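Local atomic coordinates of uncharacterized protein (Acinetobacter baumannii, PDB entry 4L3U), a protein that is of unknown function and folds as a compact, all-helical single chain belonging to a family of uncharacterized proteins. Residues Asp91-Thr95 with Glu96-Gln100; Glu115-Glu118 with Gly119-Lys123; Leu51-Lys54 with Val55-Ala59. All coordinates share one frame; numbering follows the deposited sequence.

Contact 1 of 3, residues Asp91-Thr95 with Glu96-Gln100; sequences DKLDT and EDREQ
Asp94 caps the helix that starts at Thr95: its OD1 accepts the backbone N-H of Asp97 at 2.7 Å from Asp97 N, met nearly head-on at the oxygen. A chi1 of 69° sets CG between the backbone N and the carbonyl carbon, which turns the carboxylate over the first helical turn. One turn on, Arg98 N donates to Asp94 O and Glu99 N to Thr95 O, the first regular bonds of the helix. The cap has a price: Asp97 OD2 comes within 3.1 Å of Asp94 OD1, with the two carboxylate planes 30° apart, and the positive end of the helix dipole probably eases that repulsion.

Arg98 bends at chi3 (-52°) and turns back along the incoming loop. Its NH1 gives a weak bond to Leu93 O, 3.0 Å away and close to the guanidinium plane, while Thr95 CA lies over one face, off centre. A water accepts from NH1 and also bonds Thr95 OG1. The strongest partner of the guanidinium is Glu129, a salt bridge from NH2 to helix 120-134. Beside the guanidinium stem, Leu93 CB packs on Arg98 CG at 3.8 Å and on Asp97 CB. Leu93, buried in the loop before helix 95-112, packs on Leu47 and Leu51 of helix 45-68 and on Trp124 of helix 120-134, which Arg98 also meets.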
ATOM      1  N   ASP A  91       3.365  11.372  -9.345  1.00 36.46           N
ATOM      2  CA  ASP A  91       3.384  12.763  -9.786  1.00 38.04           C
ATOM      3  C   ASP A  91       2.044  13.479  -9.565  1.00 37.98           C
ATOM      4  O   ASP A  91       1.900  14.650  -9.916  1.00 42.05           O
ATOM      5  CB  ASP A  91       3.775  12.832 -11.263  1.00 42.25           C
ATOM      6  CG  ASP A  91       5.121  12.184 -11.542  1.00 46.56           C
ATOM      7  OD1 ASP A  91       5.991  12.192 -10.643  1.00 46.71           O
ATOM      8  OD2 ASP A  91       5.311  11.666 -12.664  1.00 49.83           O
ATOM      9  N   LYS A  92       1.080  12.778  -8.975  1.00 34.67           N
ATOM     10  CA  LYS A  92      -0.248  13.339  -8.713  1.00 36.94           C
ATOM     11  C   LYS A  92      -0.443  13.684  -7.228  1.00 39.55           C
ATOM     12  O   LYS A  92      -1.486  14.221  -6.841  1.00 40.14           O
ATOM     13  CB  LYS A  92      -1.339  12.353  -9.159  1.00 36.33           C
ATOM     14  CG  LYS A  92      -1.418  12.116 -10.668  1.00 36.83           C
ATOM     15  CD  LYS A  92      -2.077  13.275 -11.398  1.00 39.29           C
ATOM     16  N   LEU A  93       0.561  13.374  -6.406  1.00 39.73           N
ATOM     17  CA  LEU A  93       0.488  13.586  -4.955  1.00 39.63           C
ATOM     18  C   LEU A  93       1.629  14.457  -4.415  1.00 38.29           C
ATOM     19  O   LEU A  93       2.729  14.465  -4.973  1.00 37.02           O
ATOM     20  CB  LEU A  93       0.529  12.237  -4.230  1.00 39.32           C
ATOM     21  CG  LEU A  93      -0.516  11.183  -4.598  1.00 37.13           C
ATOM     22  CD1 LEU A  93      -0.198   9.877  -3.888  1.00 35.79           C
ATOM     23  CD2 LEU A  93      -1.922  11.649  -4.248  1.00 37.57           C
ATOM     24  N   ASP A  94       1.374  15.176  -3.321  1.00 37.97           N
ATOM     25  CA  ASP A  94       2.441  15.933  -2.662  1.00 36.16           C
ATOM     26  C   ASP A  94       3.286  14.987  -1.820  1.00 34.80           C
ATOM     27  O   ASP A  94       2.984  13.798  -1.715  1.00 34.89           O
ATOM     28  CB  ASP A  94       1.912  17.128  -1.833  1.00 36.90           C
ATOM     29  CG  ASP A  94       1.122  16.717  -0.587  1.00 39.18           C
ATOM     30  OD1 ASP A  94       1.185  15.551  -0.152  1.00 40.02           O
ATOM     31  OD2 ASP A  94       0.440  17.597  -0.017  1.00 41.16           O
ATOM     32  N   THR A  95       4.346  15.517  -1.228  1.00 33.93           N
ATOM     33  CA  THR A  95       5.275  14.697  -0.473  1.00 31.77           C
ATOM     34  C   THR A  95       4.592  14.008   0.711  1.00 32.92           C
ATOM     35  O   THR A  95       4.771  12.810   0.908  1.00 32.31           O
ATOM     36  CB  THR A  95       6.458  15.541   0.010  1.00 32.84           C
ATOM     37  OG1 THR A  95       7.154  16.064  -1.126  1.00 35.08           O
ATOM     38  CG2 THR A  95       7.422  14.710   0.833  1.00 31.99           C
ATOM     39  N   GLU A  96       3.810  14.754   1.489  1.00 36.06           N
ATOM     40  CA  GLU A  96       3.174  14.190   2.680  1.00 37.90           C
ATOM     41  C   GLU A  96       2.224  13.066   2.327  1.00 34.61           C
ATOM     42  O   GLU A  96       2.110  12.088   3.060  1.00 34.01           O
ATOM     43  CB  GLU A  96       2.391  15.247   3.453  1.00 42.69           C
ATOM     44  CG  GLU A  96       3.251  16.253   4.167  1.00 51.16           C
ATOM     45  CD  GLU A  96       2.537  16.904   5.339  1.00 60.13           C
ATOM     46  OE1 GLU A  96       3.229  17.311   6.297  1.00 62.48           O
ATOM     47  OE2 GLU A  96       1.291  17.006   5.306  1.00 64.04           O
ATOM     48  N   ASP A  97       1.523  13.222   1.210  1.00 34.29           N
ATOM     49  CA  ASP A  97       0.590  12.201   0.762  1.00 35.94           C
ATOM     50  C   ASP A  97       1.342  10.970   0.268  1.00 34.06           C
ATOM     51  O   ASP A  97       0.913   9.845   0.511  1.00 34.58           O
ATOM     52  CB  ASP A  97      -0.329  12.731  -0.343  1.00 39.14           C
ATOM     53  CG  ASP A  97      -1.313  13.776   0.159  1.00 42.68           C
ATOM     54  OD1 ASP A  97      -1.645  13.766   1.364  1.00 42.46           O
ATOM     55  OD2 ASP A  97      -1.761  14.608  -0.662  1.00 44.57           O
ATOM     56  N   ARG A  98       2.461  11.174  -0.419  1.00 31.38           N
ATOM     57  CA  ARG A  98       3.257  10.043  -0.884  1.00 29.67           C
ATOM     58  C   ARG A  98       3.825   9.249   0.287  1.00 29.40           C
ATOM     59  O   ARG A  98       3.904   8.023   0.229  1.00 29.51           O
ATOM     60  CB  ARG A  98       4.395  10.495  -1.797  1.00 30.00           C
ATOM     61  CG  ARG A  98       3.944  10.915  -3.179  1.00 28.78           C
ATOM     62  CD  ARG A  98       5.081  10.830  -4.174  1.00 29.34           C
ATOM     63  NE  ARG A  98       6.262  11.550  -3.709  1.00 32.88           N
ATOM     64  CZ  ARG A  98       6.449  12.859  -3.847  1.00 34.90           C
ATOM     65  NH1 ARG A  98       5.534  13.617  -4.442  1.00 35.88           N
ATOM     66  NH2 ARG A  98       7.558  13.414  -3.383  1.00 35.68           N
ATOM     67  N   GLU A  99       4.219   9.951   1.346  1.00 30.01           N
ATOM     68  CA  GLU A  99       4.776   9.301   2.527  1.00 31.02           C
ATOM     69  C   GLU A  99       3.721   8.465   3.236  1.00 30.39           C
ATOM     70  O   GLU A  99       4.022   7.410   3.789  1.00 32.79           O
ATOM     71  CB  GLU A  99       5.342  10.339   3.498  1.00 34.28           C
ATOM     72  CG  GLU A  99       6.588  11.056   2.998  1.00 37.72           C
ATOM     73  CD  GLU A  99       7.833  10.185   3.022  1.00 42.06           C
ATOM     74  OE1 GLU A  99       7.745   9.012   3.446  1.00 43.54           O
ATOM     75  OE2 GLU A  99       8.905  10.681   2.617  1.00 44.35           O
ATOM     76  N   GLN A 100       2.481   8.941   3.221  1.00 29.30           N
ATOM     77  CA  GLN A 100       1.395   8.229   3.876  1.00 29.97           C
ATOM     78  C   GLN A 100       1.039   6.960   3.103  1.00 27.38           C
ATOM     79  O   GLN A 100       0.662   5.952   3.697  1.00 27.70           O
ATOM     80  CB  GLN A 100       0.163   9.125   4.014  1.00 34.89           C
ATOM     81  CG  GLN A 100      -0.912   8.539   4.913  1.00 39.29           C
ATOM     82  CD  GLN A 100      -0.463   8.414   6.357  1.00 43.41           C
ATOM     83  OE1 GLN A 100       0.519   9.032   6.771  1.00 44.98           O
ATOM     84  NE2 GLN A 100      -1.182   7.607   7.131  1.00 45.28           N
TER
HETATM   85  O   HOH W   1       5.622  16.591  -3.922  1.00 61.06           O

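Contact 2 of 3, residues Glu115-Glu118 with Gly119-Lys123; sequences ESSE and GILNK
The hydroxyl of Ser116 and the backbone N-H of Gly119 share a water, 2.8 Å from Ser116 OG and, as acceptor, from Gly119 N. The same OG takes the N-H of Glu118, at 2.8 Å from Glu118 N, which makes an ST turn. One side-chain oxygen thus serves the loop directly and, through the water, reaches the residue at the N-cap position of the next helix.

The chain then reverses in a type I' beta turn from Ser117 to Ile120, closed by Ile120 N donating to Ser117 O at 2.9 Å. That donor stands well above the carbonyl plane, 54° out of it, so the bond does not follow a lone pair. Glu118 and Gly119 both have positive phi, as the turn type requires, a conformation that favours glycine at the second of them. The Ile120 side chain lies alongside the same Ser117 carbonyl, with CG1 3.0 Å from Ser117 O.

The CB bond of Ser117 is directed toward the new helix. Its hydroxyl, at a chi1 of 65°, stands over the backbone with N to one side and the carbonyl carbon to the other, and meets Leu121, where OG and Leu121 CG are 3.4 Å apart and CB touches CG and CD1 of the leucine. A second water joins Ser117 OG to Asn122 N, accepting from the latter, and so occupies one of the N-H groups of the first helical turn.

Beyond these bonds, Ser117 packs on Leu81 and Ile120 on Ala82 and Ile85 of helix 74-86, while Leu121 reaches Phe105 and Glu106 of helix 95-112, seating the start of helix 120-134 against both.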
ATOM      1  N   GLU A 115       9.328  -9.181   4.595  1.00 33.31           N
ATOM      2  CA  GLU A 115      10.298  -8.354   5.301  1.00 36.05           C
ATOM      3  C   GLU A 115      10.562  -7.017   4.619  1.00 35.12           C
ATOM      4  O   GLU A 115      10.524  -5.967   5.259  1.00 36.65           O
ATOM      5  CB  GLU A 115      11.606  -9.111   5.465  1.00 40.49           C
ATOM      6  CG  GLU A 115      11.489 -10.276   6.409  1.00 46.84           C
ATOM      7  CD  GLU A 115      12.804 -10.992   6.598  1.00 52.56           C
ATOM      8  OE1 GLU A 115      13.817 -10.525   6.029  1.00 51.41           O
ATOM      9  OE2 GLU A 115      12.823 -12.017   7.315  1.00 56.26           O
ATOM     10  N   SER A 116      10.830  -7.065   3.320  1.00 32.76           N
ATOM     11  CA  SER A 116      11.224  -5.881   2.566  1.00 31.36           C
ATOM     12  C   SER A 116      10.387  -5.729   1.301  1.00 26.22           C
ATOM     13  O   SER A 116       9.743  -6.678   0.852  1.00 24.25           O
ATOM     14  CB  SER A 116      12.708  -5.986   2.195  1.00 33.84           C
ATOM     15  OG  SER A 116      13.102  -4.955   1.308  1.00 36.71           O
ATOM     16  N   SER A 117      10.396  -4.525   0.739  1.00 24.82           N
ATOM     17  CA  SER A 117       9.798  -4.284  -0.567  1.00 25.20           C
ATOM     18  C   SER A 117      10.883  -4.219  -1.641  1.00 25.17           C
ATOM     19  O   SER A 117      10.640  -3.727  -2.738  1.00 26.36           O
ATOM     20  CB  SER A 117       9.001  -2.980  -0.558  1.00 25.66           C
ATOM     21  OG  SER A 117       9.852  -1.866  -0.361  1.00 27.62           O
ATOM     22  N   GLU A 118      12.077  -4.707  -1.315  1.00 24.98           N
ATOM     23  CA  GLU A 118      13.191  -4.746  -2.260  1.00 24.98           C
ATOM     24  C   GLU A 118      13.471  -3.379  -2.854  1.00 25.04           C
ATOM     25  O   GLU A 118      13.816  -3.258  -4.027  1.00 25.85           O
ATOM     26  CB  GLU A 118      12.902  -5.738  -3.382  1.00 27.14           C
ATOM     27  CG  GLU A 118      12.686  -7.155  -2.905  1.00 28.92           C
ATOM     28  CD  GLU A 118      13.943  -7.774  -2.333  1.00 29.24           C
ATOM     29  OE1 GLU A 118      15.027  -7.172  -2.479  1.00 28.97           O
ATOM     30  OE2 GLU A 118      13.845  -8.866  -1.741  1.00 29.89           O
ATOM     31  N   GLY A 119      13.304  -2.351  -2.032  1.00 26.25           N
ATOM     32  CA  GLY A 119      13.589  -0.987  -2.432  1.00 27.99           C
ATOM     33  C   GLY A 119      12.537  -0.372  -3.342  1.00 28.80           C
ATOM     34  O   GLY A 119      12.724   0.731  -3.860  1.00 29.44           O
ATOM     35  N   ILE A 120      11.424  -1.074  -3.531  1.00 27.08           N
ATOM     36  CA  ILE A 120      10.375  -0.612  -4.436  1.00 26.64           C
ATOM     37  C   ILE A 120       9.643   0.609  -3.876  1.00 25.48           C
ATOM     38  O   ILE A 120       9.330   1.544  -4.612  1.00 25.66           O
ATOM     39  CB  ILE A 120       9.360  -1.747  -4.744  1.00 30.50           C
ATOM     40  CG1 ILE A 120      10.037  -2.854  -5.559  1.00 27.51           C
ATOM     41  CG2 ILE A 120       8.140  -1.212  -5.510  1.00 32.46           C
ATOM     42  CD1 ILE A 120       9.196  -4.106  -5.722  1.00 24.37           C
ATOM     43  N   LEU A 121       9.368   0.601  -2.578  1.00 26.06           N
ATOM     44  CA  LEU A 121       8.635   1.696  -1.955  1.00 28.24           C
ATOM     45  C   LEU A 121       9.427   3.004  -1.916  1.00 27.90           C
ATOM     46  O   LEU A 121       8.862   4.068  -2.135  1.00 29.58           O
ATOM     47  CB  LEU A 121       8.193   1.310  -0.543  1.00 29.33           C
ATOM     48  CG  LEU A 121       7.122   0.220  -0.452  1.00 29.22           C
ATOM     49  CD1 LEU A 121       6.888  -0.179   0.997  1.00 32.43           C
ATOM     50  CD2 LEU A 121       5.825   0.682  -1.090  1.00 28.10           C
ATOM     51  N   ASN A 122      10.724   2.936  -1.634  1.00 27.18           N
ATOM     52  CA  ASN A 122      11.546   4.139  -1.657  1.00 27.97           C
ATOM     53  C   ASN A 122      11.686   4.703  -3.066  1.00 27.70           C
ATOM     54  O   ASN A 122      11.678   5.919  -3.260  1.00 26.01           O
ATOM     55  CB  ASN A 122      12.932   3.868  -1.074  1.00 33.22           C
ATOM     56  CG  ASN A 122      12.953   3.921   0.445  1.00 37.28           C
ATOM     57  OD1 ASN A 122      12.137   4.596   1.073  1.00 37.52           O
ATOM     58  ND2 ASN A 122      13.897   3.204   1.041  1.00 39.85           N
ATOM     59  N   LYS A 123      11.819   3.814  -4.049  1.00 28.80           N
ATOM     60  CA  LYS A 123      11.980   4.227  -5.439  1.00 30.67           C
ATOM     61  C   LYS A 123      10.728   4.952  -5.906  1.00 30.08           C
ATOM     62  O   LYS A 123      10.792   5.884  -6.705  1.00 31.72           O
ATOM     63  CB  LYS A 123      12.256   3.014  -6.332  1.00 32.39           C
ATOM     64  CG  LYS A 123      12.430   3.360  -7.800  1.00 37.88           C
ATOM     65  CD  LYS A 123      12.983   2.189  -8.591  1.00 41.91           C
ATOM     66  CE  LYS A 123      13.144   2.546 -10.057  1.00 45.57           C
ATOM     67  NZ  LYS A 123      13.786   1.450 -10.833  1.00 48.27           N
TER
HETATM   68  O   HOH W   2      12.880  -2.247   0.760  1.00 55.03           O
HETATM   69  O   HOH W   3      11.674   0.607   0.036  1.00 26.74           O

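Contact 3 of 3, residues Leu51-Lys54 with Val55-Ala59; sequences LNQK and VADTA
Gln53 and Asp57, one turn apart on the outer side of helix 45-68, hold their flat ends almost perpendicular: the amide and carboxylate planes are 79° apart. Gln53 has CG trans to its backbone N (chi1 175°) and a bend at chi2, which carries the amide forward along the helix until NE2 is 2.9 Å from Asp57 OD1. The N-H groups do not aim at that oxygen, so this is a close polar approach and not a hydrogen bond. Gln53 O lies close to the carboxylate carbon, 3.0 Å from Asp57 CG, and 3.2 Å from each carboxylate oxygen, which cannot donate to it; Asp57 N does donate to it, at 2.8 Å.

On another side, Thr58 and Lys54 are joined by a water. It donates to Lys54 O at 2.7 Å and accepts from Thr58 OG1, supplementing a long helix bond in which Thr58 N lies 3.3 Å from Lys54 O. The Lys54 chain bends at chi2 and runs out to Gln87 O, which takes its ammonium.

Val55 lays CG2 against the carbonyl of Leu51, 3.3 Å from Leu51 O, and the methyl of Ala56 rests against both carbonyl oxygens, of Asn52 and Gln53. Val55 meets Thr104 of helix 95-112 and Phe26 of helix 14-27, Thr58 packs on Phe105 and Phe108 of helix 95-112, and Ala56 touches Lys27 of helix 14-27, so this part of helix 45-68 touches both.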
ATOM      1  N   LEU A  51      -7.766   7.193  -3.373  1.00 30.88           N
ATOM      2  CA  LEU A  51      -6.587   6.556  -2.785  1.00 27.46           C
ATOM      3  C   LEU A  51      -6.941   5.345  -1.932  1.00 26.25           C
ATOM      4  O   LEU A  51      -6.288   4.307  -2.020  1.00 25.42           O
ATOM      5  CB  LEU A  51      -5.814   7.560  -1.935  1.00 30.03           C
ATOM      6  CG  LEU A  51      -5.030   8.612  -2.714  1.00 31.96           C
ATOM      7  CD1 LEU A  51      -4.561   9.729  -1.796  1.00 30.78           C
ATOM      8  CD2 LEU A  51      -3.849   7.962  -3.402  1.00 32.48           C
ATOM      9  N   ASN A  52      -7.960   5.487  -1.092  1.00 27.66           N
ATOM     10  CA  ASN A  52      -8.446   4.370  -0.297  1.00 29.74           C
ATOM     11  C   ASN A  52      -8.888   3.218  -1.199  1.00 33.03           C
ATOM     12  O   ASN A  52      -8.721   2.044  -0.859  1.00 30.60           O
ATOM     13  CB  ASN A  52      -9.597   4.827   0.600  1.00 29.58           C
ATOM     14  CG  ASN A  52      -9.118   5.636   1.785  1.00 30.92           C
ATOM     15  OD1 ASN A  52      -8.172   5.250   2.468  1.00 32.32           O
ATOM     16  ND2 ASN A  52      -9.761   6.772   2.030  1.00 32.12           N
ATOM     17  N   GLN A  53      -9.438   3.561  -2.360  1.00 35.77           N
ATOM     18  CA  GLN A  53      -9.877   2.557  -3.321  1.00 36.51           C
ATOM     19  C   GLN A  53      -8.689   1.775  -3.884  1.00 30.86           C
ATOM     20  O   GLN A  53      -8.733   0.551  -3.980  1.00 31.66           O
ATOM     21  CB  GLN A  53     -10.666   3.217  -4.456  1.00 42.10           C
ATOM     22  CG  GLN A  53     -11.066   2.268  -5.576  1.00 49.58           C
ATOM     23  CD  GLN A  53     -11.950   1.126  -5.099  1.00 56.63           C
ATOM     24  OE1 GLN A  53     -12.539   1.187  -4.018  1.00 58.83           O
ATOM     25  NE2 GLN A  53     -12.044   0.072  -5.908  1.00 57.84           N
ATOM     26  N   LYS A  54      -7.635   2.490  -4.266  1.00 27.55           N
ATOM     27  CA  LYS A  54      -6.412   1.861  -4.759  1.00 27.18           C
ATOM     28  C   LYS A  54      -5.805   0.936  -3.705  1.00 25.05           C
ATOM     29  O   LYS A  54      -5.275  -0.127  -4.022  1.00 23.72           O
ATOM     30  CB  LYS A  54      -5.392   2.930  -5.149  1.00 28.96           C
ATOM     31  CG  LYS A  54      -5.821   3.823  -6.308  1.00 33.25           C
ATOM     32  CD  LYS A  54      -5.538   3.182  -7.660  1.00 35.76           C
ATOM     33  CE  LYS A  54      -5.743   4.173  -8.804  1.00 36.84           C
ATOM     34  NZ  LYS A  54      -5.335   3.612 -10.125  1.00 37.71           N
ATOM     35  N   VAL A  55      -5.886   1.349  -2.444  1.00 26.45           N
ATOM     36  CA  VAL A  55      -5.396   0.535  -1.335  1.00 25.45           C
ATOM     37  C   VAL A  55      -6.294  -0.678  -1.183  1.00 23.96           C
ATOM     38  O   VAL A  55      -5.822  -1.786  -0.951  1.00 25.37           O
ATOM     39  CB  VAL A  55      -5.365   1.336   0.001  1.00 30.28           C
ATOM     40  CG1 VAL A  55      -5.040   0.431   1.188  1.00 27.69           C
ATOM     41  CG2 VAL A  55      -4.357   2.465  -0.083  1.00 31.17           C
ATOM     42  N   ALA A  56      -7.596  -0.455  -1.309  1.00 23.75           N
ATOM     43  CA  ALA A  56      -8.563  -1.531  -1.208  1.00 23.35           C
ATOM     44  C   ALA A  56      -8.324  -2.546  -2.318  1.00 24.43           C
ATOM     45  O   ALA A  56      -8.464  -3.746  -2.102  1.00 25.82           O
ATOM     46  CB  ALA A  56      -9.974  -0.978  -1.283  1.00 24.43           C
ATOM     47  N   ASP A  57      -7.952  -2.063  -3.500  1.00 23.74           N
ATOM     48  CA  ASP A  57      -7.704  -2.942  -4.640  1.00 23.83           C
ATOM     49  C   ASP A  57      -6.538  -3.889  -4.365  1.00 24.36           C
ATOM     50  O   ASP A  57      -6.610  -5.075  -4.675  1.00 27.07           O
ATOM     51  CB  ASP A  57      -7.423  -2.137  -5.916  1.00 24.93           C
ATOM     52  CG  ASP A  57      -8.612  -1.305  -6.368  1.00 30.33           C
ATOM     53  OD1 ASP A  57      -9.759  -1.654  -6.026  1.00 32.37           O
ATOM     54  OD2 ASP A  57      -8.400  -0.300  -7.078  1.00 34.28           O
ATOM     55  N   THR A  58      -5.463  -3.364  -3.785  1.00 23.79           N
ATOM     56  CA  THR A  58      -4.297  -4.174  -3.462  1.00 20.03           C
ATOM     57  C   THR A  58      -4.613  -5.165  -2.348  1.00 21.74           C
ATOM     58  O   THR A  58      -4.166  -6.307  -2.380  1.00 22.99           O
ATOM     59  CB  THR A  58      -3.118  -3.296  -3.036  1.00 19.70           C
ATOM     60  OG1 THR A  58      -2.828  -2.353  -4.073  1.00 24.93           O
ATOM     61  CG2 THR A  58      -1.883  -4.145  -2.769  1.00 19.38           C
ATOM     62  N   ALA A  59      -5.378  -4.716  -1.361  1.00 20.69           N
ATOM     63  CA  ALA A  59      -5.837  -5.589  -0.291  1.00 21.10           C
ATOM     64  C   ALA A  59      -6.639  -6.755  -0.864  1.00 29.06           C
ATOM     65  O   ALA A  59      -6.474  -7.899  -0.445  1.00 28.17           O
ATOM     66  CB  ALA A  59      -6.683  -4.804   0.696  1.00 21.64           C
TER
HETATM   67  O   HOH W   4      -3.749  -0.395  -6.179  1.00 29.26           O

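How the contacts relate
All three contacts are local, but they mark different places in the helical fold. Contacts 1 and 2 are helix starts, at helices 95-112 and 120-134, whereas contact 3 lies midway along helix 45-68, its centre about 7 Å from the centre of the chain, against about 13 Å for contact 1 and 11 Å for contact 2. Contact 1 is capped by a carboxylate; contact 2 joins a type I' turn, an ST turn and two waters, with a glycine at the N-cap position; contact 3, inside a helix, has regular helix bonds. Each is part buried and part exposed. Contacts 1 and 3 meet directly, Leu93 CD2 packing on Leu51 CD1 at 4.1 Å, while contact 2 touches neither.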